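PDB 6VSS: arginase, mitochondrial from Medicago truncatula, which hydrolyses L-arginine to urea and L-ornithine, and agmatine to urea and putrescine, using two manganese ions in each subunit of a homohexamer. Local coordinates for residues B[59-67]-B[332-341]. Residues are numbered along the deposited sequence; the frame is centred on the assembly and turned at random.
Sequences GVAATSSLL and VRELAAKMSK
A62 and K341 pair backbone to backbone in the antiparallel sense where residues 332-339 of helix 323-339 come alongside residues 63-67 of strand 63-69, the axes of these short pieces 7.4 Å apart at closest and running at 143°. K341 N gives its hydrogen to A62 O at 3.0 Å, and K341 O takes two in return, from A61 N and, straighter at 167°, from A62 N at 2.9 Å; both donors stand over the same face of its carbonyl plane. With A61 and A62 sharing one partner, the pairing is a classic beta bulge. One step on, S340 OG accepts S64 N at 2.9 Å and also bonds V112 O, just before strand 113-118. Its torsion holds OG beside its own backbone N, opposite the carbonyl carbon (chi1 -69°), which brings the hydroxyl to the strand. An alanine here would probably leave both S64 N and V112 O without this hydroxyl partner. S64 sets its CB tightly on A336 CB, at 3.5 Å, while M339 folds its methyl CE back to within 3.3 Å of S64 OG. Farther along, L66 CD2 meets V332 CG1 at 3.9 Å, beside I92 of helix 84-92. K341 NZ forms a salt bridge with D304. The C-terminal helix thus packs on strand 63-69, first in sequence and next to edge strand 113-118 of the parallel sheet in the alpha/beta arginase fold, away from the manganese site.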
loop_
_atom_site.group_PDB
_atom_site.type_symbol
_atom_site.label_atom_id
_atom_site.label_comp_id
_atom_site.label_asym_id
_atom_site.label_seq_id
_atom_site.Cartn_x
_atom_site.Cartn_y
_atom_site.Cartn_z
ATOM N N GLY B 59 -17.090 37.349 23.654
ATOM C CA GLY B 59 -16.017 37.853 22.770
ATOM C C GLY B 59 -16.010 37.136 21.423
ATOM O O GLY B 59 -14.941 36.744 20.960
ATOM N N VAL B 60 -17.178 36.944 20.822
ATOM C CA VAL B 60 -17.368 36.042 19.657
ATOM C C VAL B 60 -18.570 36.530 18.861
ATOM O O VAL B 60 -19.653 36.712 19.437
ATOM C CB VAL B 60 -17.579 34.590 20.106
ATOM C CG1 VAL B 60 -18.746 34.461 21.075
ATOM C CG2 VAL B 60 -17.756 33.666 18.904
ATOM N N ALA B 61 -18.337 36.749 17.582
ATOM C CA ALA B 61 -19.332 37.170 16.591
ATOM C C ALA B 61 -19.754 35.950 15.791
ATOM O O ALA B 61 -20.908 35.915 15.388
ATOM C CB ALA B 61 -18.744 38.220 15.690
ATOM N N ALA B 62 -18.852 34.998 15.539
ATOM C CA ALA B 62 -19.222 33.787 14.771
ATOM C C ALA B 62 -18.311 32.621 15.142
ATOM O O ALA B 62 -17.085 32.852 15.416
ATOM C CB ALA B 62 -19.201 34.049 13.275
ATOM N N THR B 63 -18.905 31.423 15.157
ATOM C CA THR B 63 -18.200 30.153 15.418
ATOM C C THR B 63 -18.532 29.113 14.342
ATOM O O THR B 63 -19.712 28.697 14.180
ATOM C CB THR B 63 -18.439 29.719 16.868
ATOM O OG1 THR B 63 -17.788 30.674 17.716
ATOM C CG2 THR B 63 -17.927 28.315 17.135
ATOM N N SER B 64 -17.488 28.681 13.645
ATOM C CA SER B 64 -17.553 27.589 12.649
ATOM C C SER B 64 -17.932 26.306 13.420
ATOM O O SER B 64 -17.217 25.916 14.374
ATOM C CB SER B 64 -16.235 27.457 11.859
ATOM O OG SER B 64 -15.947 28.606 11.085
ATOM N N SER B 65 -19.029 25.684 13.010
ATOM C CA SER B 65 -19.732 24.572 13.690
ATOM C C SER B 65 -19.899 23.398 12.722
ATOM O O SER B 65 -20.558 23.566 11.645
ATOM C CB SER B 65 -21.033 25.082 14.217
ATOM O OG SER B 65 -20.745 26.259 14.953
ATOM N N LEU B 66 -19.197 22.286 13.019
ATOM C CA LEU B 66 -19.139 21.134 12.114
ATOM C C LEU B 66 -20.475 20.416 12.189
ATOM O O LEU B 66 -20.859 19.954 13.252
ATOM C CB LEU B 66 -17.974 20.231 12.512
ATOM C CG LEU B 66 -16.641 20.948 12.618
ATOM C CD1 LEU B 66 -15.472 19.972 12.715
ATOM C CD2 LEU B 66 -16.465 21.836 11.429
ATOM N N LEU B 67 -21.116 20.273 11.046
ATOM C CA LEU B 67 -22.272 19.369 10.817
ATOM C C LEU B 67 -21.887 18.374 9.731
ATOM O O LEU B 67 -21.622 18.803 8.587
ATOM C CB LEU B 67 -23.490 20.238 10.458
ATOM C CG LEU B 67 -24.795 19.491 10.256
ATOM C CD1 LEU B 67 -25.423 19.153 11.602
ATOM C CD2 LEU B 67 -25.758 20.297 9.401
ATOM N N VAL B 332 -10.628 22.312 6.409
ATOM C CA VAL B 332 -11.673 22.662 7.419
ATOM C C VAL B 332 -11.096 23.717 8.363
ATOM O O VAL B 332 -11.795 24.707 8.656
ATOM C CB VAL B 332 -12.228 21.439 8.184
ATOM C CG1 VAL B 332 -13.331 21.835 9.136
ATOM C CG2 VAL B 332 -12.843 20.428 7.227
ATOM N N ARG B 333 -9.872 23.527 8.835
ATOM C CA ARG B 333 -9.248 24.434 9.833
ATOM C C ARG B 333 -9.112 25.835 9.231
ATOM O O ARG B 333 -9.452 26.807 9.888
ATOM C CB ARG B 333 -7.895 23.901 10.301
ATOM C CG ARG B 333 -8.034 22.775 11.317
ATOM C CD ARG B 333 -6.852 21.814 11.314
ATOM N NE ARG B 333 -5.617 22.509 11.641
ATOM C CZ ARG B 333 -4.740 22.162 12.572
ATOM N NH1 ARG B 333 -4.947 21.115 13.346
ATOM N NH2 ARG B 333 -3.704 22.949 12.804
ATOM N N GLU B 334 -8.685 25.949 7.993
ATOM C CA GLU B 334 -8.424 27.261 7.423
ATOM C C GLU B 334 -9.766 27.900 7.043
ATOM O O GLU B 334 -9.882 29.106 7.163
ATOM C CB GLU B 334 -7.421 27.056 6.321
ATOM C CG GLU B 334 -6.101 26.497 6.827
ATOM C CD GLU B 334 -5.313 27.441 7.727
ATOM O OE1 GLU B 334 -5.323 28.665 7.485
ATOM O OE2 GLU B 334 -4.723 26.945 8.683
ATOM N N LEU B 335 -10.757 27.129 6.606
ATOM C CA LEU B 335 -12.120 27.670 6.367
ATOM C C LEU B 335 -12.694 28.192 7.681
ATOM O O LEU B 335 -13.236 29.317 7.661
ATOM C CB LEU B 335 -13.022 26.616 5.712
ATOM C CG LEU B 335 -14.505 27.010 5.516
ATOM C CD1 LEU B 335 -14.642 28.375 4.893
ATOM C CD2 LEU B 335 -15.215 25.993 4.621
ATOM N N ALA B 336 -12.631 27.409 8.779
ATOM C CA ALA B 336 -13.089 27.844 10.121
ATOM C C ALA B 336 -12.383 29.159 10.542
ATOM O O ALA B 336 -13.067 30.054 11.022
ATOM C CB ALA B 336 -12.915 26.765 11.160
ATOM N N ALA B 337 -11.056 29.252 10.385
ATOM C CA ALA B 337 -10.231 30.436 10.708
ATOM C C ALA B 337 -10.796 31.674 9.998
ATOM O O ALA B 337 -10.768 32.771 10.597
ATOM C CB ALA B 337 -8.775 30.186 10.358
ATOM N N LYS B 338 -11.235 31.551 8.751
ATOM C CA LYS B 338 -11.857 32.668 8.016
ATOM C C LYS B 338 -13.306 32.907 8.459
ATOM O O LYS B 338 -13.751 34.068 8.457
ATOM C CB LYS B 338 -11.817 32.380 6.511
ATOM C CG LYS B 338 -10.435 32.560 5.895
ATOM C CD LYS B 338 -10.004 34.019 5.811
ATOM C CE LYS B 338 -10.752 34.783 4.739
ATOM N NZ LYS B 338 -9.901 35.879 4.213
ATOM N N MET B 339 -14.095 31.869 8.685
ATOM C CA MET B 339 -15.538 32.096 8.910
ATOM C C MET B 339 -15.764 32.529 10.382
ATOM O O MET B 339 -16.670 33.321 10.671
ATOM C CB MET B 339 -16.330 30.831 8.570
ATOM C CG MET B 339 -17.773 30.939 8.978
ATOM S SD MET B 339 -18.808 29.772 8.106
ATOM C CE MET B 339 -18.478 28.263 8.981
ATOM N N SER B 340 -14.956 32.025 11.306
ATOM C CA SER B 340 -14.996 32.420 12.726
ATOM C C SER B 340 -14.501 33.852 12.903
ATOM O O SER B 340 -13.605 34.290 12.198
ATOM C CB SER B 340 -14.263 31.451 13.581
ATOM O OG SER B 340 -14.985 30.226 13.598
ATOM N N LYS B 341 -15.039 34.507 13.912
ATOM C CA LYS B 341 -14.987 35.986 14.060
ATOM C C LYS B 341 -15.398 36.330 15.488
ATOM O O LYS B 341 -16.068 35.512 16.146
ATOM C CB LYS B 341 -15.991 36.637 13.103
ATOM C CG LYS B 341 -15.437 37.190 11.830
ATOM C CD LYS B 341 -16.484 37.310 10.777
ATOM C CE LYS B 341 -17.813 37.876 11.226
ATOM N NZ LYS B 341 -18.744 37.855 10.076
ATOM O OXT LYS B 341 -15.008 37.436 15.848
#